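Long-range contacts in 33-36 kDa outer membrane protein (Acinetobacter baumannii, PDB 6GIE), which probably forms a channel across the outer membrane for small solutes: residues S115-H120 and R136-A141; A72-V77 and K100-L105; T195-N200 and I208-F213; K60-E65 and D227-P232. One frame throughout, in Å; residues are numbered along the deposited sequence.

How the contacts relate
All four contacts belong to one antiparallel porin beta barrel. Contacts 1 and 2 are neighbours in its wall, with centres about 12 Å apart. Ala116 O of contact 1 and Gly101 N of contact 2 lie 2.8 Å apart, a probable hydrogen bond. Contact 3 sits further round, its centre about 21 Å from that of contact 1. Contact 4 joins the loop 60-65 to the wall beside contact 3. There Lys196 NZ and Glu65 OE1 form a salt bridge of 2.8 Å. The other three contacts are nested in the chain loop that contact 4 closes. A bound C8E detergent lies about 7 Å from the side chain of Phe210 in contact 3.

Contact 1. Residues S115-H120 and R136-A141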
loop_
_atom_site.group_PDB
_atom_site.type_symbol
_atom_site.label_atom_id
_atom_site.label_comp_id
_atom_site.label_asym_id
_atom_site.label_seq_id
_atom_site.Cartn_x
_atom_site.Cartn_y
_atom_site.Cartn_z
ATOM N N SER A 115 -3.503 -7.943 -10.779
ATOM C CA SER A 115 -3.308 -8.343 -9.396
ATOM C C SER A 115 -4.408 -9.228 -8.936
ATOM O O SER A 115 -5.498 -9.173 -9.435
ATOM C CB SER A 115 -3.202 -7.149 -8.452
ATOM O OG SER A 115 -4.488 -6.817 -7.895
ATOM N N ALA A 116 -4.063 -10.061 -7.960
ATOM C CA ALA A 116 -4.964 -11.023 -7.346
ATOM C C ALA A 116 -4.608 -11.130 -5.842
ATOM O O ALA A 116 -3.408 -11.117 -5.469
ATOM C CB ALA A 116 -4.812 -12.389 -8.020
ATOM N N SER A 117 -5.648 -11.183 -5.003
ATOM C CA SER A 117 -5.479 -11.406 -3.602
ATOM C C SER A 117 -6.658 -12.095 -2.988
ATOM O O SER A 117 -7.804 -12.097 -3.545
ATOM C CB SER A 117 -5.208 -10.081 -2.877
ATOM O OG SER A 117 -6.071 -9.139 -3.383
ATOM N N TYR A 118 -6.330 -12.728 -1.851
ATOM C CA TYR A 118 -7.245 -13.551 -1.092
ATOM C C TYR A 118 -6.910 -13.409 0.389
ATOM O O TYR A 118 -5.737 -13.406 0.734
ATOM C CB TYR A 118 -7.093 -14.990 -1.455
ATOM C CG TYR A 118 -7.927 -15.895 -0.565
ATOM C CD1 TYR A 118 -9.311 -15.899 -0.671
ATOM C CD2 TYR A 118 -7.334 -16.754 0.373
ATOM C CE1 TYR A 118 -10.102 -16.721 0.108
ATOM C CE2 TYR A 118 -8.112 -17.562 1.186
ATOM C CZ TYR A 118 -9.496 -17.543 1.040
ATOM O OH TYR A 118 -10.311 -18.353 1.808
ATOM N N ASN A 119 -7.956 -13.308 1.225
ATOM C CA ASN A 119 -7.844 -13.142 2.667
ATOM C C ASN A 119 -8.871 -13.983 3.294
ATOM O O ASN A 119 -10.022 -14.029 2.847
ATOM C CB ASN A 119 -8.165 -11.707 3.139
ATOM C CG ASN A 119 -7.194 -10.704 2.618
ATOM O OD1 ASN A 119 -6.264 -10.348 3.302
ATOM N ND2 ASN A 119 -7.390 -10.263 1.384
ATOM N N HIS A 120 -8.473 -14.591 4.382
ATOM C CA HIS A 120 -9.321 -15.496 5.094
ATOM C C HIS A 120 -9.220 -15.049 6.540
ATOM O O HIS A 120 -8.131 -14.783 6.981
ATOM C CB HIS A 120 -8.771 -16.916 4.915
ATOM C CG HIS A 120 -9.352 -17.898 5.854
ATOM N ND1 HIS A 120 -10.612 -18.424 5.682
ATOM C CD2 HIS A 120 -8.864 -18.438 6.991
ATOM C CE1 HIS A 120 -10.876 -19.272 6.663
ATOM N NE2 HIS A 120 -9.832 -19.295 7.477
ATOM N N ARG A 136 -12.519 -13.121 1.494
ATOM C CA ARG A 136 -12.603 -12.082 0.490
ATOM C C ARG A 136 -11.513 -12.264 -0.559
ATOM O O ARG A 136 -10.401 -12.742 -0.259
ATOM C CB ARG A 136 -12.486 -10.706 1.154
ATOM C CG ARG A 136 -12.336 -9.524 0.196
ATOM C CD ARG A 136 -12.762 -8.176 0.800
ATOM N NE ARG A 136 -14.215 -8.043 0.675
ATOM C CZ ARG A 136 -15.098 -8.024 1.676
ATOM N NH1 ARG A 136 -14.716 -8.061 2.957
ATOM N NH2 ARG A 136 -16.395 -7.954 1.382
ATOM N N TYR A 137 -11.843 -11.908 -1.797
ATOM C CA TYR A 137 -10.849 -11.840 -2.849
ATOM C C TYR A 137 -10.995 -10.616 -3.703
ATOM O O TYR A 137 -12.060 -10.037 -3.769
ATOM C CB TYR A 137 -10.920 -13.091 -3.709
ATOM C CG TYR A 137 -12.091 -13.229 -4.664
ATOM C CD1 TYR A 137 -12.004 -12.752 -5.959
ATOM C CD2 TYR A 137 -13.278 -13.856 -4.281
ATOM C CE1 TYR A 137 -13.056 -12.865 -6.831
ATOM C CE2 TYR A 137 -14.337 -13.997 -5.160
ATOM C CZ TYR A 137 -14.217 -13.502 -6.438
ATOM O OH TYR A 137 -15.267 -13.620 -7.333
ATOM N N ALA A 138 -9.915 -10.274 -4.382
ATOM C CA ALA A 138 -9.865 -9.170 -5.310
ATOM C C ALA A 138 -8.973 -9.539 -6.471
ATOM O O ALA A 138 -7.952 -10.257 -6.300
ATOM C CB ALA A 138 -9.326 -7.879 -4.651
ATOM N N LEU A 139 -9.395 -9.048 -7.645
ATOM C CA LEU A 139 -8.609 -9.050 -8.871
ATOM C C LEU A 139 -8.630 -7.649 -9.495
ATOM O O LEU A 139 -9.655 -6.949 -9.380
ATOM C CB LEU A 139 -9.264 -9.972 -9.896
ATOM C CG LEU A 139 -9.444 -11.403 -9.477
ATOM C CD1 LEU A 139 -10.277 -12.110 -10.521
ATOM C CD2 LEU A 139 -8.074 -12.054 -9.318
ATOM N N GLU A 140 -7.536 -7.279 -10.175
ATOM C CA GLU A 140 -7.441 -6.036 -10.887
ATOM C C GLU A 140 -6.658 -6.301 -12.123
ATOM O O GLU A 140 -5.755 -7.147 -12.156
ATOM C CB GLU A 140 -6.671 -4.914 -10.169
ATOM C CG GLU A 140 -6.952 -4.665 -8.715
ATOM C CD GLU A 140 -5.846 -3.798 -8.068
ATOM O OE1 GLU A 140 -4.725 -4.337 -7.814
ATOM O OE2 GLU A 140 -6.072 -2.579 -7.824
ATOM N N ALA A 141 -6.970 -5.484 -13.129
ATOM C CA ALA A 141 -6.193 -5.422 -14.332
ATOM C C ALA A 141 -6.034 -3.951 -14.638
ATOM O O ALA A 141 -6.974 -3.204 -14.481
ATOM C CB ALA A 141 -6.956 -6.116 -15.490
HETATM O O HOH W 1 -5.891 -8.018 -6.058
#
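Glu140 sets CG opposite its own carbonyl carbon and beside its backbone N (chi1 -45°), and the extended chain beyond CG brings the carboxylate alongside Ser115. Ser115 OG donates to Glu140 OE1. Their separation of 2.5 Å is very short, so its exact value is doubtful. The two residues sit on neighbouring antiparallel strands, 112-121 and 135-146, of the porin beta barrel. Ser115 with Glu140, Ser117 with Ala138 and Asn119 with Arg136 are hydrogen-bonded pairs, each closed by two backbone bonds. In the first of them Ser115 N meets Glu140 O at 2.8 Å. The side chains of these six residues share one face of the sheet. That face is largely polar, consistent with the channel side of the wall. Glu140 OE2 also forms a salt bridge with Arg194, so both carboxylate oxygens have a partner, and the arginine probably favours the charged form. A water bridges the two serines. It donates to Ser115 OG at 2.6 Å and lies 2.9 Å from Ser117 OG. It also reaches Ala138 O, but weakly.

On the other face lie Ala116, Tyr118, Tyr137 and Leu139. Tyr118 has CG anti to the backbone N (chi1 174°), and its CD1 comes to 3.4 Å from Arg136 O, which lies obliquely to the ring. Tyr137 CB stands at the edge of the Tyr118 ring, near its plane. The Tyr137 ring itself leads off toward strand 149-157, where its OH bonds Tyr155 OH. Further along, the Leu139 methyl CD2 touches Ala116 CB at 3.5 Å.

Contact 2. Residues A72-V77 and K100-L105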
loop_
_atom_site.group_PDB
_atom_site.type_symbol
_atom_site.label_atom_id
_atom_site.label_comp_id
_atom_site.label_asym_id
_atom_site.label_seq_id
_atom_site.Cartn_x
_atom_site.Cartn_y
_atom_site.Cartn_z
ATOM N N ALA A 72 8.156 -4.449 -10.367
ATOM C CA ALA A 72 8.604 -5.746 -9.875
ATOM C C ALA A 72 7.399 -6.618 -9.536
ATOM O O ALA A 72 6.699 -6.425 -8.520
ATOM C CB ALA A 72 9.457 -5.538 -8.663
ATOM N N SER A 73 7.142 -7.590 -10.412
ATOM C CA SER A 73 6.214 -8.682 -10.099
ATOM C C SER A 73 6.660 -9.437 -8.808
ATOM O O SER A 73 7.879 -9.525 -8.520
ATOM C CB SER A 73 6.198 -9.664 -11.255
ATOM O OG SER A 73 5.821 -8.942 -12.431
ATOM N N ASN A 74 5.662 -9.980 -8.117
ATOM C CA ASN A 74 5.829 -10.598 -6.863
ATOM C C ASN A 74 4.588 -11.330 -6.298
ATOM O O ASN A 74 3.419 -11.174 -6.748
ATOM C CB ASN A 74 6.206 -9.497 -5.834
ATOM C CG ASN A 74 5.066 -8.566 -5.540
ATOM O OD1 ASN A 74 4.256 -8.864 -4.672
ATOM N ND2 ASN A 74 4.993 -7.405 -6.251
ATOM N N VAL A 75 4.861 -12.072 -5.233
ATOM C CA VAL A 75 3.826 -12.600 -4.429
ATOM C C VAL A 75 4.170 -12.257 -3.011
ATOM O O VAL A 75 5.363 -12.169 -2.637
ATOM C CB VAL A 75 3.752 -14.135 -4.536
ATOM C CG1 VAL A 75 5.061 -14.802 -4.110
ATOM C CG2 VAL A 75 2.637 -14.701 -3.656
ATOM N N SER A 76 3.106 -12.182 -2.219
ATOM C CA SER A 76 3.128 -11.669 -0.916
ATOM C C SER A 76 2.230 -12.492 -0.033
ATOM O O SER A 76 1.217 -12.983 -0.491
ATOM C CB SER A 76 2.655 -10.212 -0.968
ATOM O OG SER A 76 3.223 -9.599 0.130
ATOM N N VAL A 77 2.622 -12.670 1.246
ATOM C CA VAL A 77 1.746 -13.265 2.194
ATOM C C VAL A 77 1.647 -12.357 3.412
ATOM O O VAL A 77 2.569 -11.618 3.716
ATOM C CB VAL A 77 2.250 -14.650 2.575
ATOM C CG1 VAL A 77 2.119 -15.628 1.348
ATOM C CG2 VAL A 77 3.665 -14.582 3.175
ATOM N N LYS A 100 -1.324 -12.435 -1.880
ATOM C CA LYS A 100 -1.441 -11.443 -2.925
ATOM C C LYS A 100 -0.347 -11.745 -3.998
ATOM O O LYS A 100 0.768 -12.184 -3.669
ATOM C CB LYS A 100 -1.225 -10.004 -2.340
ATOM C CG LYS A 100 -1.421 -8.908 -3.395
ATOM C CD LYS A 100 -1.820 -7.499 -2.884
ATOM C CE LYS A 100 -2.143 -6.584 -4.073
ATOM N NZ LYS A 100 -3.045 -5.398 -3.841
ATOM N N GLY A 101 -0.666 -11.483 -5.272
ATOM C CA GLY A 101 0.330 -11.439 -6.335
ATOM C C GLY A 101 0.060 -10.209 -7.211
ATOM O O GLY A 101 -1.068 -9.774 -7.307
ATOM N N GLU A 102 1.120 -9.670 -7.816
ATOM C CA GLU A 102 1.078 -8.641 -8.796
ATOM C C GLU A 102 1.945 -9.047 -9.965
ATOM O O GLU A 102 3.082 -9.536 -9.769
ATOM C CB GLU A 102 1.752 -7.391 -8.224
ATOM C CG GLU A 102 1.085 -6.853 -7.000
ATOM C CD GLU A 102 1.546 -5.407 -6.733
ATOM O OE1 GLU A 102 0.949 -4.400 -7.309
ATOM O OE2 GLU A 102 2.549 -5.305 -5.967
ATOM N N ALA A 103 1.425 -8.799 -11.155
ATOM C CA ALA A 103 2.119 -9.083 -12.398
ATOM C C ALA A 103 2.189 -7.796 -13.230
ATOM O O ALA A 103 1.156 -7.188 -13.467
ATOM C CB ALA A 103 1.345 -10.107 -13.180
ATOM N N TYR A 104 3.408 -7.398 -13.610
ATOM C CA TYR A 104 3.666 -6.332 -14.616
ATOM C C TYR A 104 4.131 -7.038 -15.865
ATOM O O TYR A 104 5.092 -7.830 -15.848
ATOM C CB TYR A 104 4.782 -5.378 -14.191
ATOM C CG TYR A 104 4.460 -4.628 -12.939
ATOM C CD1 TYR A 104 4.618 -5.230 -11.667
ATOM C CD2 TYR A 104 4.000 -3.316 -12.996
ATOM C CE1 TYR A 104 4.297 -4.518 -10.500
ATOM C CE2 TYR A 104 3.709 -2.600 -11.817
ATOM C CZ TYR A 104 3.856 -3.199 -10.586
ATOM O OH TYR A 104 3.519 -2.503 -9.456
ATOM N N LEU A 105 3.476 -6.743 -16.955
ATOM C CA LEU A 105 3.748 -7.442 -18.192
ATOM C C LEU A 105 3.919 -6.397 -19.263
ATOM O O LEU A 105 2.943 -5.801 -19.718
ATOM C CB LEU A 105 2.613 -8.412 -18.528
ATOM C CG LEU A 105 2.576 -8.964 -19.967
ATOM C CD1 LEU A 105 3.749 -9.896 -20.232
ATOM C CD2 LEU A 105 1.263 -9.662 -20.253
HETATM O O HOH W 2 5.916 -3.690 -7.556
HETATM O O HOH W 3 7.375 -8.603 -14.480
#
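Asn74 and Glu102 are paired across a beta hairpin of the barrel wall, made of strands 74-83 and 94-105. Backbone bonds come first. Asn74 with Glu102 and Ser76 with Lys100 are hydrogen-bonded pairs with two bonds each. Glu102 N meets Asn74 O at 2.9 Å. Between them Val75 and Gly101 form a non-hydrogen-bonded pair.

Side-chain bonds follow. Asn74 CG lies between its backbone N and carbonyl carbon (chi1 70°), which brings the amide beside the Glu102 carboxylate. The two groups point the same way, with their planes 77° apart. Asn74 ND2 gives one N-H to Glu102 OE2 at 3.2 Å, from above the carboxylate plane. It gives the other to Ala72 O at 3.0 Å. Both acceptors lie in the amide plane, so the rotation of the amide is well fixed. Glu102 OE1 bonds Tyr113 OH on the next strand. Where the strand pairing ends, Tyr104 N donates almost straight to Ser73 OG at 3.1 Å.

Two waters add bridges. One links Ala72 O with Tyr104 OH. The other joins Ser73 OG to Tyr104 O.

Among the packing contacts, Ser73 OG lies at the edge of the Tyr104 ring, in its plane. Beside the Val75-Gly101 pair, the Val75 methyl CG2 comes to 3.1 Å from Lys100 O, a tight approach.

Contact 3. Residues T195-N200 and I208-F213; sequences TKYVGN and IGFEAF
Lys196 NZ and Glu211 OE2 form a salt bridge of 3.1 Å across two antiparallel strands. The ammonium meets the carboxylate from well above its plane, 53° out of it. The two chains cross at a slant along their aliphatic parts, and Lys196 CG packs on Glu211 CG at 3.6 Å. The lysine chain runs straight out from the backbone and bends at its last torsion (chi4 66°), which swings NZ over the glutamate. On the same face the Val198 methyl CG2 lies 4.2 Å from Gly209 CA. On the opposite face Tyr197 and Phe210 lie side by side and point the same way. Their CD2 atoms are 4.1 Å apart. Beside them, Thr195 OG1 packs on Ala212 CB. A water lies 2.9 Å from Thr195 OG1 and donates weakly to Phe210 O.

These pairs ride on a beta hairpin of the barrel wall, strands 190-200 and 207-216. Thr195 with Ala212, Tyr197 with Phe210 and Gly199 with Ile208 are its hydrogen-bonded pairs. Tyr197 N reaches Phe210 O at 2.7 Å with a nearly straight bond. The face with Tyr197, Ile208 and Phe210 is mostly apolar, consistent with a membrane-facing surface.

Further out, the face of Lys196 and Glu211 meets residues 60-65 and helix 66-69, which probably lie on the inner side of the wall. Glu65 makes a second salt bridge to Lys196 NZ, and Phe68 gives it a cation-pi contact. Two carboxylates thus probably stabilise the lysine charge. Val198 touches Pro62, Phe68 and Leu69.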
loop_
_atom_site.group_PDB
_atom_site.type_symbol
_atom_site.label_atom_id
_atom_site.label_comp_id
_atom_site.label_asym_id
_atom_site.label_seq_id
_atom_site.Cartn_x
_atom_site.Cartn_y
_atom_site.Cartn_z
ATOM N N THR A 195 -5.466 4.362 -9.024
ATOM C CA THR A 195 -4.334 4.907 -9.725
ATOM C C THR A 195 -3.172 5.052 -8.811
ATOM O O THR A 195 -3.375 5.200 -7.631
ATOM C CB THR A 195 -4.637 6.301 -10.317
ATOM O OG1 THR A 195 -4.897 7.229 -9.284
ATOM C CG2 THR A 195 -5.807 6.256 -11.208
ATOM N N LYS A 196 -1.973 4.971 -9.377
ATOM C CA LYS A 196 -0.774 5.201 -8.658
ATOM C C LYS A 196 0.276 5.950 -9.460
ATOM O O LYS A 196 0.580 5.602 -10.606
ATOM C CB LYS A 196 -0.143 3.854 -8.218
ATOM C CG LYS A 196 0.995 3.984 -7.162
ATOM C CD LYS A 196 1.370 2.558 -6.653
ATOM C CE LYS A 196 2.693 2.427 -5.943
ATOM N NZ LYS A 196 2.642 3.171 -4.683
ATOM N N TYR A 197 0.911 6.937 -8.817
ATOM C CA TYR A 197 2.009 7.656 -9.504
ATOM C C TYR A 197 3.177 7.814 -8.605
ATOM O O TYR A 197 3.003 8.097 -7.420
ATOM C CB TYR A 197 1.550 9.073 -10.007
ATOM C CG TYR A 197 2.674 9.870 -10.680
ATOM C CD1 TYR A 197 3.114 9.547 -11.958
ATOM C CD2 TYR A 197 3.262 10.942 -10.057
ATOM C CE1 TYR A 197 4.113 10.281 -12.555
ATOM C CE2 TYR A 197 4.254 11.684 -10.674
ATOM C CZ TYR A 197 4.666 11.341 -11.901
ATOM O OH TYR A 197 5.680 12.026 -12.480
ATOM N N VAL A 198 4.368 7.806 -9.201
ATOM C CA VAL A 198 5.589 8.136 -8.461
ATOM C C VAL A 198 6.506 8.817 -9.424
ATOM O O VAL A 198 6.826 8.278 -10.462
ATOM C CB VAL A 198 6.272 6.891 -7.818
ATOM C CG1 VAL A 198 7.585 7.295 -7.155
ATOM C CG2 VAL A 198 5.377 6.316 -6.751
ATOM N N GLY A 199 6.842 10.066 -9.138
ATOM C CA GLY A 199 7.816 10.781 -9.927
ATOM C C GLY A 199 8.875 11.495 -9.097
ATOM O O GLY A 199 8.643 11.932 -7.950
ATOM N N ASN A 200 10.053 11.579 -9.696
ATOM C CA ASN A 200 11.154 12.394 -9.205
ATOM C C ASN A 200 10.877 13.812 -9.546
ATOM O O ASN A 200 10.365 14.051 -10.622
ATOM C CB ASN A 200 12.439 11.948 -9.869
ATOM C CG ASN A 200 12.858 10.567 -9.384
ATOM O OD1 ASN A 200 12.523 10.165 -8.269
ATOM N ND2 ASN A 200 13.572 9.844 -10.208
ATOM N N ILE A 208 7.703 12.572 -5.280
ATOM C CA ILE A 208 6.340 12.587 -4.828
ATOM C C ILE A 208 5.585 11.369 -5.279
ATOM O O ILE A 208 5.820 10.870 -6.376
ATOM C CB ILE A 208 5.721 13.860 -5.349
ATOM C CG1 ILE A 208 4.369 14.100 -4.677
ATOM C CG2 ILE A 208 5.593 13.811 -6.868
ATOM C CD1 ILE A 208 3.941 15.586 -4.782
ATOM N N GLY A 209 4.690 10.877 -4.435
ATOM C CA GLY A 209 3.835 9.744 -4.785
ATOM C C GLY A 209 2.387 9.981 -4.447
ATOM O O GLY A 209 2.058 10.559 -3.387
ATOM N N PHE A 210 1.503 9.541 -5.347
ATOM C CA PHE A 210 0.081 9.711 -5.146
ATOM C C PHE A 210 -0.547 8.392 -5.415
ATOM O O PHE A 210 -0.132 7.668 -6.403
ATOM C CB PHE A 210 -0.582 10.727 -6.139
ATOM C CG PHE A 210 0.027 12.091 -6.157
ATOM C CD1 PHE A 210 -0.183 13.002 -5.118
ATOM C CD2 PHE A 210 0.756 12.529 -7.273
ATOM C CE1 PHE A 210 0.351 14.304 -5.185
ATOM C CE2 PHE A 210 1.271 13.803 -7.356
ATOM C CZ PHE A 210 1.095 14.679 -6.296
ATOM N N GLU A 211 -1.585 8.119 -4.631
ATOM C CA GLU A 211 -2.468 6.947 -4.835
ATOM C C GLU A 211 -3.919 7.342 -4.516
ATOM O O GLU A 211 -4.213 8.014 -3.491
ATOM C CB GLU A 211 -2.104 5.758 -3.881
ATOM C CG GLU A 211 -0.973 4.897 -4.326
ATOM C CD GLU A 211 -1.003 3.444 -3.789
ATOM O OE1 GLU A 211 -1.966 2.666 -4.043
ATOM O OE2 GLU A 211 -0.008 3.056 -3.158
ATOM N N ALA A 212 -4.820 6.892 -5.356
ATOM C CA ALA A 212 -6.243 7.166 -5.217
ATOM C C ALA A 212 -7.006 5.886 -5.504
ATOM O O ALA A 212 -6.520 5.005 -6.260
ATOM C CB ALA A 212 -6.658 8.248 -6.202
ATOM N N PHE A 213 -8.171 5.773 -4.880
ATOM C CA PHE A 213 -8.900 4.499 -4.758
ATOM C C PHE A 213 -10.336 4.842 -4.723
ATOM O O PHE A 213 -10.762 5.756 -3.960
ATOM C CB PHE A 213 -8.548 3.787 -3.432
ATOM C CG PHE A 213 -8.871 2.302 -3.406
ATOM C CD1 PHE A 213 -8.156 1.391 -4.191
ATOM C CD2 PHE A 213 -9.856 1.795 -2.558
ATOM C CE1 PHE A 213 -8.439 0.023 -4.159
ATOM C CE2 PHE A 213 -10.127 0.424 -2.514
ATOM C CZ PHE A 213 -9.423 -0.461 -3.315
HETATM O O HOH W 4 -2.459 8.517 -8.395
#

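Contact 4. Residues K60-E65 and D227-P232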
loop_
_atom_site.group_PDB
_atom_site.type_symbol
_atom_site.label_atom_id
_atom_site.label_comp_id
_atom_site.label_asym_id
_atom_site.label_seq_id
_atom_site.Cartn_x
_atom_site.Cartn_y
_atom_site.Cartn_z
ATOM N N LYS A 60 17.100 4.204 -8.151
ATOM C CA LYS A 60 16.598 5.150 -9.184
ATOM C C LYS A 60 15.519 6.131 -8.702
ATOM O O LYS A 60 14.973 6.868 -9.508
ATOM C CB LYS A 60 16.088 4.398 -10.424
ATOM C CG LYS A 60 14.667 3.857 -10.304
ATOM C CD LYS A 60 14.351 2.931 -11.471
ATOM C CE LYS A 60 15.046 1.590 -11.309
ATOM N NZ LYS A 60 14.931 0.728 -12.508
ATOM N N GLY A 61 15.215 6.137 -7.404
ATOM C CA GLY A 61 14.245 7.102 -6.828
ATOM C C GLY A 61 13.974 6.870 -5.346
ATOM O O GLY A 61 14.754 6.255 -4.641
ATOM N N PRO A 62 12.864 7.370 -4.845
ATOM C CA PRO A 62 12.620 7.089 -3.408
ATOM C C PRO A 62 12.648 5.564 -3.061
ATOM O O PRO A 62 12.029 4.719 -3.802
ATOM C CB PRO A 62 11.225 7.649 -3.195
ATOM C CG PRO A 62 10.570 7.678 -4.587
ATOM C CD PRO A 62 11.687 7.914 -5.549
ATOM N N LEU A 63 13.335 5.180 -1.973
ATOM C CA LEU A 63 13.540 3.746 -1.682
ATOM C C LEU A 63 12.200 3.119 -1.362
ATOM O O LEU A 63 11.940 1.966 -1.757
ATOM C CB LEU A 63 14.504 3.496 -0.528
ATOM C CG LEU A 63 15.973 3.887 -0.610
ATOM C CD1 LEU A 63 16.662 3.737 0.748
ATOM C CD2 LEU A 63 16.697 3.047 -1.605
ATOM N N ALA A 64 11.293 3.852 -0.708
ATOM C CA ALA A 64 10.008 3.202 -0.381
ATOM C C ALA A 64 9.259 2.625 -1.607
ATOM O O ALA A 64 8.493 1.670 -1.439
ATOM C CB ALA A 64 9.081 4.129 0.403
ATOM N N GLU A 65 9.468 3.218 -2.803
ATOM C CA GLU A 65 8.681 2.902 -3.966
ATOM C C GLU A 65 9.489 2.159 -5.019
ATOM O O GLU A 65 9.133 2.156 -6.173
ATOM C CB GLU A 65 8.115 4.195 -4.619
ATOM C CG GLU A 65 7.063 4.883 -3.775
ATOM C CD GLU A 65 5.776 4.083 -3.546
ATOM O OE1 GLU A 65 5.441 3.145 -4.308
ATOM O OE2 GLU A 65 5.096 4.356 -2.525
ATOM N N ASP A 227 2.489 11.157 -0.758
ATOM C CA ASP A 227 3.763 11.007 -0.034
ATOM C C ASP A 227 4.761 11.979 -0.579
ATOM O O ASP A 227 4.948 12.044 -1.783
ATOM C CB ASP A 227 4.295 9.577 -0.175
ATOM C CG ASP A 227 3.536 8.581 0.710
ATOM O OD1 ASP A 227 3.280 8.859 1.913
ATOM O OD2 ASP A 227 3.197 7.489 0.210
ATOM N N LEU A 228 5.392 12.755 0.291
ATOM C CA LEU A 228 6.459 13.665 -0.111
ATOM C C LEU A 228 7.796 13.024 0.322
ATOM O O LEU A 228 8.137 12.997 1.516
ATOM C CB LEU A 228 6.303 15.034 0.562
ATOM C CG LEU A 228 4.863 15.544 0.654
ATOM C CD1 LEU A 228 4.708 16.923 1.275
ATOM C CD2 LEU A 228 4.328 15.609 -0.755
ATOM N N PHE A 229 8.580 12.658 -0.684
ATOM C CA PHE A 229 9.900 12.094 -0.523
ATOM C C PHE A 229 10.882 13.202 -0.396
ATOM O O PHE A 229 11.436 13.654 -1.378
ATOM C CB PHE A 229 10.193 11.116 -1.649
ATOM C CG PHE A 229 9.265 9.979 -1.610
ATOM C CD1 PHE A 229 9.462 8.961 -0.671
ATOM C CD2 PHE A 229 8.153 9.939 -2.422
ATOM C CE1 PHE A 229 8.549 7.933 -0.563
ATOM C CE2 PHE A 229 7.240 8.896 -2.343
ATOM C CZ PHE A 229 7.428 7.882 -1.399
ATOM N N VAL A 230 10.997 13.735 0.818
ATOM C CA VAL A 230 11.791 14.935 0.953
ATOM C C VAL A 230 13.269 14.626 0.745
ATOM O O VAL A 230 14.025 15.513 0.387
ATOM C CB VAL A 230 11.559 15.717 2.269
ATOM C CG1 VAL A 230 10.095 16.145 2.410
ATOM C CG2 VAL A 230 12.042 14.935 3.462
ATOM N N THR A 231 13.667 13.373 0.979
ATOM C CA THR A 231 14.876 12.831 0.395
ATOM C C THR A 231 14.472 11.443 -0.047
ATOM O O THR A 231 13.378 11.015 0.303
ATOM C CB THR A 231 16.002 12.645 1.434
ATOM O OG1 THR A 231 15.734 11.471 2.243
ATOM C CG2 THR A 231 16.181 13.882 2.294
ATOM N N PRO A 232 15.364 10.702 -0.688
ATOM C CA PRO A 232 15.067 9.335 -1.129
ATOM C C PRO A 232 14.767 8.349 0.044
ATOM O O PRO A 232 14.098 7.272 -0.133
ATOM C CB PRO A 232 16.369 8.915 -1.892
ATOM C CG PRO A 232 16.988 10.212 -2.289
ATOM C CD PRO A 232 16.722 11.103 -1.099
HETATM O O HOH W 5 11.749 6.511 0.524
HETATM O O HOH W 6 5.287 5.283 0.221
#
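The Phe229 ring takes Pro62 CB over one face, offset toward the rim. This is a CH-pi contact, with Pro62 CB 3.6 Å from the centroid of the Phe229 ring. Ala64 CB approaches obliquely, 4.0 Å from Phe229 CE1. Glu65 CG is also oblique, and its carboxylate plane stands 76° from that of the ring. The contact packs the loop 60-65, just before the short helix 66-69, against residues 227-232 at a corner of the porin barrel wall. Phe229 is the centre of an inverse gamma turn, just before the chain turns a corner at Val230. With CG anti to the carbonyl carbon (chi1 -63°), the Phe229 ring is turned so that one face meets Pro62.

Glu65 takes the N-cap position of the helix. Its OE1 forms a salt bridge with Lys196. Its OE2 and Asp227 OD2 stand 4.6 Å apart, and a water donates to both, which probably eases the repulsion. At the other end Leu63 N donates to Pro232 O at 2.9 Å in a nearly straight bond. A second water gives its hydrogen to Pro232 O at 2.6 Å and accepts from Ala64 N.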